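Cellulase (Rhodothermus marinus, PDB 3B7M) hydrolyses internal beta-1,4-glucosidic bonds of cellulose as an endoglucanase of glycosyl hydrolase family 12, here in an engineered, heat-stable form. Local coordinates at residues V78-T83 with T167-K172; R18-N23 with N61-I66; V107-D112 with N149-V154. All blocks are in the same frame, centred on the assembly; numbering follows the deposited sequence.

Interactions 1 and 2 pair antiparallel strands in different sheets of the sandwich, centres about 15 Å apart: 78-83 with 167-172 closes the outer edge of the six-stranded sheet, 18-23 with 61-66 lies within the nine-stranded one. Each buries one mainly apolar face (Val78, Thr80, Leu171; Tyr19, Ile62, Phe64) and carries mostly polar groups on the other. Interaction 3 reaches the same sheet as interaction 2, centres about 22 Å apart, where a turn and a loop lead into two strands. All three are only partly buried; interaction 3 lies farthest out, with Tyr109 and Ser110 exposed. Charge and a bulge mark interaction 1, waters and a guanidinium-ring stack interaction 2, a tyrosine packed on Ala151 interaction 3.

Interaction 1: V78-T83 with T167-K172; sequences VRTSWT and TELDLK
Backbone bonds carry the pairing of Thr80 with Leu169: Leu169 N donates to Thr80 O at 2.9 Å, and Thr80 N returns a bond to Leu169 O. Farther along, Leu171 N reaches Val78 O. Glu168 also faces Thr80, but its N turns to Ser81 OG, 3.0 Å away in a nearly straight bond (171°). A water joins that same hydroxyl to Glu168 OE1. Among charged groups, Arg79 bends at chi2 (-89°), and Asp170 CB lies over the centre of its guanidinium, the carboxylate nearly parallel to it (16°). NH1 donates to Glu168 O at 3.1 Å and NE pairs with Asp77, while the long salt bridge from NH2 to Asp170 OD2 (3.9 Å) is one of charge without a directed N-H. A leucine in place of Arg79 would probably leave Glu168 O without this donor and Asp77 and Asp170 without their shared positive partner. Apolar contact fills the other face: Val78 CG1 meets Leu171 CB at 3.6 Å, and Thr80 CG2 abuts Leu171 CG. Thr80 OG1 bonds instead to Ser212 O and Tyr96 OH. Glu168 and Leu169 opposite Thr80 form a G1 beta bulge, on the edge strand of a jelly-roll sheet, with Asp170 as N-cap of helix 171-181.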
loop_
_atom_site.group_PDB
_atom_site.type_symbol
_atom_site.label_atom_id
_atom_site.label_comp_id
_atom_site.label_asym_id
_atom_site.label_seq_id
_atom_site.Cartn_x
_atom_site.Cartn_y
_atom_site.Cartn_z
ATOM N N VAL A 78 -14.127 6.121 -4.391
ATOM C CA VAL A 78 -13.158 5.432 -3.540
ATOM C C VAL A 78 -12.377 6.472 -2.741
ATOM O O VAL A 78 -11.650 7.284 -3.313
ATOM C CB VAL A 78 -12.171 4.519 -4.340
ATOM C CG1 VAL A 78 -11.293 3.713 -3.379
ATOM C CG2 VAL A 78 -12.918 3.568 -5.278
ATOM N N ARG A 79 -12.542 6.450 -1.423
ATOM C CA ARG A 79 -11.905 7.417 -0.539
ATOM C C ARG A 79 -11.112 6.725 0.554
ATOM O O ARG A 79 -11.434 5.605 0.936
ATOM C CB ARG A 79 -12.956 8.308 0.124
ATOM C CG ARG A 79 -13.787 9.116 -0.845
ATOM C CD ARG A 79 -13.153 10.441 -1.162
ATOM N NE ARG A 79 -13.759 11.013 -2.365
ATOM C CZ ARG A 79 -13.512 12.231 -2.829
ATOM N NH1 ARG A 79 -12.655 13.035 -2.201
ATOM N NH2 ARG A 79 -14.130 12.643 -3.931
ATOM N N THR A 80 -10.092 7.409 1.060
ATOM C CA THR A 80 -9.277 6.895 2.144
ATOM C C THR A 80 -8.642 8.004 2.989
ATOM O O THR A 80 -8.287 9.072 2.471
ATOM C CB THR A 80 -8.196 5.937 1.606
ATOM O OG1 THR A 80 -7.615 5.216 2.692
ATOM C CG2 THR A 80 -7.109 6.700 0.833
ATOM N N SER A 81 -8.511 7.746 4.288
ATOM C CA SER A 81 -7.724 8.596 5.179
ATOM C C SER A 81 -6.655 7.778 5.904
ATOM O O SER A 81 -6.817 6.579 6.118
ATOM C CB SER A 81 -8.627 9.320 6.191
ATOM O OG SER A 81 -9.703 9.956 5.518
ATOM N N TRP A 82 -5.555 8.430 6.268
ATOM C CA TRP A 82 -4.451 7.766 6.931
ATOM C C TRP A 82 -3.502 8.791 7.542
ATOM O O TRP A 82 -3.290 9.866 6.979
ATOM C CB TRP A 82 -3.705 6.865 5.941
ATOM C CG TRP A 82 -2.706 5.958 6.562
ATOM C CD1 TRP A 82 -2.871 5.209 7.694
ATOM C CD2 TRP A 82 -1.386 5.670 6.075
ATOM N NE1 TRP A 82 -1.732 4.482 7.948
ATOM C CE2 TRP A 82 -0.802 4.749 6.979
ATOM C CE3 TRP A 82 -0.638 6.104 4.963
ATOM C CZ2 TRP A 82 0.496 4.244 6.808
ATOM C CZ3 TRP A 82 0.653 5.607 4.793
ATOM C CH2 TRP A 82 1.210 4.688 5.717
ATOM N N THR A 83 -2.942 8.461 8.696
ATOM C CA THR A 83 -1.875 9.273 9.261
ATOM C C THR A 83 -0.698 8.386 9.609
ATOM O O THR A 83 -0.852 7.392 10.306
ATOM C CB THR A 83 -2.329 10.057 10.508
ATOM O OG1 THR A 83 -3.519 10.777 10.195
ATOM C CG2 THR A 83 -1.246 11.057 10.957
ATOM N N THR A 167 -6.581 13.001 4.068
ATOM C CA THR A 167 -7.967 12.856 4.500
ATOM C C THR A 167 -8.898 12.914 3.294
ATOM O O THR A 167 -8.859 13.849 2.495
ATOM C CB THR A 167 -8.371 13.856 5.652
ATOM O OG1 THR A 167 -9.803 13.919 5.791
ATOM C CG2 THR A 167 -7.836 15.244 5.392
ATOM N N GLU A 168 -9.721 11.879 3.167
ATOM C CA GLU A 168 -10.636 11.730 2.046
ATOM C C GLU A 168 -9.891 11.841 0.724
ATOM O O GLU A 168 -10.376 12.471 -0.213
ATOM C CB GLU A 168 -11.769 12.761 2.102
ATOM C CG GLU A 168 -12.304 13.025 3.485
ATOM C CD GLU A 168 -13.507 12.205 3.820
ATOM O OE1 GLU A 168 -13.476 10.968 3.615
ATOM O OE2 GLU A 168 -14.491 12.818 4.307
ATOM N N LEU A 169 -8.710 11.233 0.656
ATOM C CA LEU A 169 -7.971 11.154 -0.596
ATOM C C LEU A 169 -8.809 10.400 -1.630
ATOM O O LEU A 169 -9.393 9.358 -1.336
ATOM C CB LEU A 169 -6.619 10.460 -0.404
ATOM C CG LEU A 169 -5.712 10.397 -1.643
ATOM C CD1 LEU A 169 -5.164 11.770 -2.002
ATOM C CD2 LEU A 169 -4.573 9.406 -1.431
ATOM N N ASP A 170 -8.873 10.949 -2.835
ATOM C CA ASP A 170 -9.699 10.367 -3.886
ATOM C C ASP A 170 -8.894 9.301 -4.621
ATOM O O ASP A 170 -8.150 9.625 -5.533
ATOM C CB ASP A 170 -10.156 11.477 -4.836
ATOM C CG ASP A 170 -11.060 10.979 -5.955
ATOM O OD1 ASP A 170 -11.303 9.753 -6.087
ATOM O OD2 ASP A 170 -11.529 11.850 -6.720
ATOM N N LEU A 171 -9.043 8.035 -4.222
ATOM C CA LEU A 171 -8.285 6.960 -4.865
ATOM C C LEU A 171 -8.727 6.710 -6.301
ATOM O O LEU A 171 -7.939 6.241 -7.119
ATOM C CB LEU A 171 -8.332 5.661 -4.064
ATOM C CG LEU A 171 -7.688 5.668 -2.681
ATOM C CD1 LEU A 171 -7.861 4.299 -2.036
ATOM C CD2 LEU A 171 -6.218 6.061 -2.755
ATOM N N LYS A 172 -9.983 7.034 -6.598
ATOM C CA LYS A 172 -10.533 6.855 -7.946
ATOM C C LYS A 172 -9.828 7.733 -8.990
ATOM O O LYS A 172 -9.674 7.323 -10.152
ATOM C CB LYS A 172 -12.051 7.099 -7.951
ATOM C CG LYS A 172 -12.732 6.747 -9.272
ATOM C CD LYS A 172 -14.240 6.937 -9.202
ATOM C CE LYS A 172 -14.856 7.057 -10.615
ATOM N NZ LYS A 172 -14.385 5.945 -11.483
HETATM O O HOH W 1 -11.780 8.925 3.964
#

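Interaction 2: R18-N23 with N61-I66; sequences RYTVSN and NIQFAI
Two neighbouring antiparallel strands of the larger sheet of the beta-sandwich meet here, 19-22 against 61-65, and the contact runs from a water-bridged polar face to an aromatic cluster. Thr20 and Gln63 exchange two backbone bonds, Thr20 N to Gln63 O at 3.0 Å and Gln63 N to Thr20 O at 2.8 Å. Ser22 and Asn61 form a second such pair, with Val21 and Ile62 as the non-hydrogen-bonded pair between. On the face of Thr20 and Gln63 the two side chains run alongside each other in the same direction, and one water links Thr20 OG1 to Gln63 NE2; Gln63 OE1 is taken by Gln194 NE2. Another water donates to Thr20 O and Asn61 OD1 and accepts from Ser22 OG, whose hydroxyl also bonds Thr11 OG1. The other face is largely apolar: Ile62 CG1 touches Tyr19 CB at 3.7 Å and Val21 CG2 at 4.0 Å. Phe64 CB comes to the edge of the Tyr19 ring, 3.7 Å from CD1. Arg18, stretched out (chi2 180°, chi3 167°), lays its guanidinium on Phe64, centres 4.5 Å apart and planes at 25°. Its rotation is fixed by NE, which donates to Tyr19 OH (3.1 Å) in the guanidinium plane, and by NH2, bonded to Val213 O. Tyr19 OH in turn bonds Val213 N, tying this sheet to strand 207-215 of the other. Across the same layer Tyr19 meets Phe211 edge-to-face, Ile62 touches Phe211 and Phe64 touches Val215, the packing of facing sheets that makes the family 12 beta-jelly-roll.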
loop_
_atom_site.group_PDB
_atom_site.type_symbol
_atom_site.label_atom_id
_atom_site.label_comp_id
_atom_site.label_asym_id
_atom_site.label_seq_id
_atom_site.Cartn_x
_atom_site.Cartn_y
_atom_site.Cartn_z
ATOM N N ARG A 18 -13.576 -5.150 9.965
ATOM C CA ARG A 18 -13.488 -4.433 8.697
ATOM C C ARG A 18 -12.115 -4.550 8.023
ATOM O O ARG A 18 -12.037 -4.614 6.802
ATOM C CB ARG A 18 -13.889 -2.966 8.859
ATOM C CG ARG A 18 -14.179 -2.293 7.530
ATOM C CD ARG A 18 -14.573 -0.842 7.731
ATOM N NE ARG A 18 -14.573 -0.073 6.484
ATOM C CZ ARG A 18 -15.521 -0.130 5.553
ATOM N NH1 ARG A 18 -16.561 -0.950 5.694
ATOM N NH2 ARG A 18 -15.418 0.624 4.467
ATOM N N TYR A 19 -11.046 -4.565 8.818
ATOM C CA TYR A 19 -9.683 -4.562 8.274
ATOM C C TYR A 19 -8.852 -5.681 8.876
ATOM O O TYR A 19 -9.213 -6.248 9.905
ATOM C CB TYR A 19 -8.969 -3.224 8.547
ATOM C CG TYR A 19 -9.756 -1.991 8.159
ATOM C CD1 TYR A 19 -10.134 -1.774 6.839
ATOM C CD2 TYR A 19 -10.104 -1.026 9.116
ATOM C CE1 TYR A 19 -10.848 -0.636 6.473
ATOM C CE2 TYR A 19 -10.842 0.120 8.757
ATOM C CZ TYR A 19 -11.202 0.304 7.435
ATOM O OH TYR A 19 -11.936 1.414 7.045
ATOM N N THR A 20 -7.744 -6.000 8.218
ATOM C CA THR A 20 -6.785 -6.959 8.742
ATOM C C THR A 20 -5.420 -6.284 8.811
ATOM O O THR A 20 -5.060 -5.511 7.916
ATOM C CB THR A 20 -6.723 -8.242 7.879
ATOM O OG1 THR A 20 -6.402 -7.898 6.529
ATOM C CG2 THR A 20 -8.074 -8.979 7.897
ATOM N N VAL A 21 -4.681 -6.553 9.882
ATOM C CA VAL A 21 -3.349 -6.005 10.046
ATOM C C VAL A 21 -2.370 -7.163 9.991
ATOM O O VAL A 21 -2.549 -8.150 10.707
ATOM C CB VAL A 21 -3.221 -5.225 11.377
ATOM C CG1 VAL A 21 -1.787 -4.804 11.624
ATOM C CG2 VAL A 21 -4.129 -4.004 11.358
ATOM N N SER A 22 -1.356 -7.046 9.134
ATOM C CA SER A 22 -0.404 -8.135 8.916
ATOM C C SER A 22 1.039 -7.707 9.079
ATOM O O SER A 22 1.435 -6.622 8.643
ATOM C CB SER A 22 -0.580 -8.747 7.522
ATOM O OG SER A 22 -1.933 -9.094 7.296
ATOM N N ASN A 23 1.825 -8.592 9.676
ATOM C CA ASN A 23 3.246 -8.370 9.843
ATOM C C ASN A 23 3.965 -8.463 8.491
ATOM O O ASN A 23 4.786 -7.600 8.167
ATOM C CB ASN A 23 3.792 -9.354 10.883
ATOM C CG ASN A 23 4.918 -8.784 11.700
ATOM O OD1 ASN A 23 5.036 -7.563 11.877
ATOM N ND2 ASN A 23 5.785 -9.668 12.186
ATOM N N ASN A 61 1.194 -4.015 7.135
ATOM C CA ASN A 61 0.141 -3.228 6.504
ATOM C C ASN A 61 -1.225 -3.416 7.127
ATOM O O ASN A 61 -1.472 -4.396 7.825
ATOM C CB ASN A 61 0.081 -3.532 4.997
ATOM C CG ASN A 61 -0.455 -4.913 4.699
ATOM O OD1 ASN A 61 -1.649 -5.078 4.492
ATOM N ND2 ASN A 61 0.420 -5.915 4.693
ATOM N N ILE A 62 -2.114 -2.464 6.874
ATOM C CA ILE A 62 -3.525 -2.646 7.179
ATOM C C ILE A 62 -4.290 -2.727 5.857
ATOM O O ILE A 62 -4.038 -1.935 4.940
ATOM C CB ILE A 62 -4.072 -1.535 8.120
ATOM C CG1 ILE A 62 -5.565 -1.753 8.419
ATOM C CG2 ILE A 62 -3.753 -0.138 7.568
ATOM C CD1 ILE A 62 -6.076 -0.973 9.657
ATOM N N GLN A 63 -5.206 -3.689 5.756
ATOM C CA GLN A 63 -5.846 -4.011 4.484
ATOM C C GLN A 63 -7.361 -3.980 4.600
ATOM O O GLN A 63 -7.906 -4.447 5.599
ATOM C CB GLN A 63 -5.418 -5.423 4.027
ATOM C CG GLN A 63 -6.097 -5.882 2.753
ATOM C CD GLN A 63 -5.868 -7.347 2.423
ATOM O OE1 GLN A 63 -5.069 -7.674 1.550
ATOM N NE2 GLN A 63 -6.596 -8.235 3.102
ATOM N N PHE A 64 -8.017 -3.422 3.582
ATOM C CA PHE A 64 -9.460 -3.560 3.384
ATOM C C PHE A 64 -9.657 -4.446 2.160
ATOM O O PHE A 64 -9.239 -4.082 1.053
ATOM C CB PHE A 64 -10.135 -2.182 3.174
ATOM C CG PHE A 64 -11.619 -2.257 2.861
ATOM C CD1 PHE A 64 -12.522 -2.773 3.793
ATOM C CD2 PHE A 64 -12.116 -1.789 1.638
ATOM C CE1 PHE A 64 -13.898 -2.836 3.507
ATOM C CE2 PHE A 64 -13.488 -1.854 1.337
ATOM C CZ PHE A 64 -14.380 -2.382 2.270
ATOM N N ALA A 65 -10.232 -5.631 2.373
ATOM C CA ALA A 65 -10.579 -6.526 1.271
ATOM C C ALA A 65 -11.976 -6.134 0.826
ATOM O O ALA A 65 -12.862 -5.956 1.664
ATOM C CB ALA A 65 -10.542 -7.970 1.718
ATOM N N ILE A 66 -12.164 -5.942 -0.476
ATOM C CA ILE A 66 -13.482 -5.588 -1.000
ATOM C C ILE A 66 -14.445 -6.752 -0.697
ATOM O O ILE A 66 -14.145 -7.903 -1.014
ATOM C CB ILE A 66 -13.445 -5.223 -2.518
ATOM C CG1 ILE A 66 -12.348 -4.185 -2.831
ATOM C CG2 ILE A 66 -14.816 -4.741 -3.018
ATOM C CD1 ILE A 66 -12.463 -2.833 -2.149
HETATM O O HOH W 2 -10.970 -6.365 5.267
HETATM O O HOH W 3 -3.066 -7.071 6.150
HETATM O O HOH W 4 -8.447 -7.787 4.919
#

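Interaction 3: V107-D112 with N149-V154; sequences VTYSGD and NGAMNV
Tyr109 packs against Ala151, which meets a ring face, and its hydroxyl reaches Gly150, where the turn at 108-111 meets the chain leading into strand 152-159. Ala151 CA sits 3.8 Å from the Tyr109 centroid, in a CH-pi contact offset toward the rim, and Ala151 CB touches CD2. With CG anti to the backbone N (chi1 -168°), the ring extends across to Gly150, whose CA is 3.4 Å from Tyr109 OH.

Two backbone bonds join the segments. Ser110 N donates to Ala151 O at 2.9 Å, but from above the carbonyl plane, 42° out of it, and so not on a lone pair. Asn153 N gives a longer bond to Asp112 O, 3.3 Å, with the donor tilted 17° from that carbonyl plane. Within the loop, Gly111 N is satisfied by Thr108 O at 2.8 Å, the bond that closes the turn; Gly111 also has a backbone bond with Ala102. Gly150 N makes a weak bond to Asn149 OD1, and Asn153 ND2 donates to Tyr183 O.

Asp112 and Met152 cross at a slant beside the Asn153-Asp112 bond, the CE end of Met152 at Asp112 OD2 (3.1 Å) and SD close behind. Thr108 to Gly111 form a type II beta turn, which leads into strand 112-122, the parallel neighbour of strand 152-159 in the larger sheet of the sandwich, with the backbone of Asn153 also bonded to Glu114.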
loop_
_atom_site.group_PDB
_atom_site.type_symbol
_atom_site.label_atom_id
_atom_site.label_comp_id
_atom_site.label_asym_id
_atom_site.label_seq_id
_atom_site.Cartn_x
_atom_site.Cartn_y
_atom_site.Cartn_z
ATOM N N VAL A 107 -5.432 -16.542 -11.217
ATOM C CA VAL A 107 -4.361 -15.672 -11.701
ATOM C C VAL A 107 -4.444 -15.530 -13.227
ATOM O O VAL A 107 -4.716 -16.505 -13.941
ATOM C CB VAL A 107 -2.951 -16.156 -11.221
ATOM C CG1 VAL A 107 -2.448 -17.337 -12.039
ATOM C CG2 VAL A 107 -1.942 -15.010 -11.255
ATOM N N THR A 108 -4.260 -14.307 -13.714
ATOM C CA THR A 108 -4.305 -14.041 -15.147
ATOM C C THR A 108 -3.013 -13.327 -15.529
ATOM O O THR A 108 -2.769 -12.196 -15.082
ATOM C CB THR A 108 -5.535 -13.168 -15.540
ATOM O OG1 THR A 108 -6.731 -13.702 -14.950
ATOM C CG2 THR A 108 -5.698 -13.088 -17.068
ATOM N N TYR A 109 -2.188 -13.990 -16.345
ATOM C CA TYR A 109 -0.922 -13.405 -16.783
ATOM C C TYR A 109 -1.169 -12.103 -17.535
ATOM O O TYR A 109 -1.987 -12.058 -18.462
ATOM C CB TYR A 109 -0.121 -14.370 -17.659
ATOM C CG TYR A 109 1.314 -13.935 -17.897
ATOM C CD1 TYR A 109 1.643 -13.074 -18.951
ATOM C CD2 TYR A 109 2.342 -14.384 -17.070
ATOM C CE1 TYR A 109 2.964 -12.671 -19.174
ATOM C CE2 TYR A 109 3.666 -13.988 -17.281
ATOM C CZ TYR A 109 3.968 -13.131 -18.335
ATOM O OH TYR A 109 5.274 -12.741 -18.546
ATOM N N SER A 110 -0.473 -11.048 -17.110
ATOM C CA SER A 110 -0.604 -9.730 -17.730
ATOM C C SER A 110 -2.017 -9.150 -17.500
ATOM O O SER A 110 -2.372 -8.097 -18.054
ATOM C CB SER A 110 -0.245 -9.825 -19.231
ATOM O OG SER A 110 -0.389 -8.585 -19.907
ATOM N N GLY A 111 -2.811 -9.850 -16.680
ATOM C CA GLY A 111 -4.194 -9.465 -16.372
ATOM C C GLY A 111 -4.374 -9.163 -14.897
ATOM O O GLY A 111 -5.467 -9.304 -14.341
ATOM N N ASP A 112 -3.277 -8.731 -14.285
ATOM C CA ASP A 112 -3.178 -8.415 -12.874
ATOM C C ASP A 112 -2.347 -7.142 -12.751
ATOM O O ASP A 112 -1.394 -6.941 -13.514
ATOM C CB ASP A 112 -2.449 -9.543 -12.174
ATOM C CG ASP A 112 -2.474 -9.416 -10.680
ATOM O OD1 ASP A 112 -3.494 -8.970 -10.120
ATOM O OD2 ASP A 112 -1.470 -9.791 -10.043
ATOM N N ASN A 149 7.009 -5.951 -15.725
ATOM C CA ASN A 149 7.941 -7.054 -15.486
ATOM C C ASN A 149 7.563 -8.319 -16.255
ATOM O O ASN A 149 8.385 -8.872 -16.994
ATOM C CB ASN A 149 8.091 -7.345 -13.988
ATOM C CG ASN A 149 6.754 -7.402 -13.253
ATOM O OD1 ASN A 149 5.962 -8.343 -13.430
ATOM N ND2 ASN A 149 6.513 -6.406 -12.393
ATOM N N GLY A 150 6.319 -8.759 -16.078
ATOM C CA GLY A 150 5.787 -9.891 -16.811
ATOM C C GLY A 150 4.339 -10.151 -16.464
ATOM O O GLY A 150 3.427 -9.647 -17.134
ATOM N N ALA A 151 4.138 -10.930 -15.404
ATOM C CA ALA A 151 2.816 -11.366 -14.981
ATOM C C ALA A 151 1.947 -10.213 -14.495
ATOM O O ALA A 151 0.723 -10.285 -14.581
ATOM C CB ALA A 151 2.941 -12.429 -13.901
ATOM N N MET A 152 2.587 -9.147 -14.010
ATOM C CA MET A 152 1.904 -8.073 -13.295
ATOM C C MET A 152 2.483 -6.692 -13.593
ATOM O O MET A 152 3.688 -6.475 -13.433
ATOM C CB MET A 152 2.004 -8.329 -11.787
ATOM C CG MET A 152 0.937 -7.608 -10.966
ATOM S SD MET A 152 1.065 -7.932 -9.202
ATOM C CE MET A 152 1.482 -9.684 -9.171
ATOM N N ASN A 153 1.621 -5.768 -14.020
ATOM C CA ASN A 153 1.958 -4.342 -14.082
ATOM C C ASN A 153 2.061 -3.737 -12.680
ATOM O O ASN A 153 1.193 -3.971 -11.843
ATOM C CB ASN A 153 0.881 -3.540 -14.829
ATOM C CG ASN A 153 0.668 -3.999 -16.254
ATOM O OD1 ASN A 153 1.445 -4.794 -16.804
ATOM N ND2 ASN A 153 -0.398 -3.486 -16.870
ATOM N N VAL A 154 3.111 -2.954 -12.441
ATOM C CA VAL A 154 3.204 -2.123 -11.243
ATOM C C VAL A 154 3.198 -0.649 -11.649
ATOM O O VAL A 154 4.070 -0.206 -12.399
ATOM C CB VAL A 154 4.486 -2.398 -10.400
ATOM C CG1 VAL A 154 4.394 -1.680 -9.050
ATOM C CG2 VAL A 154 4.715 -3.900 -10.199
#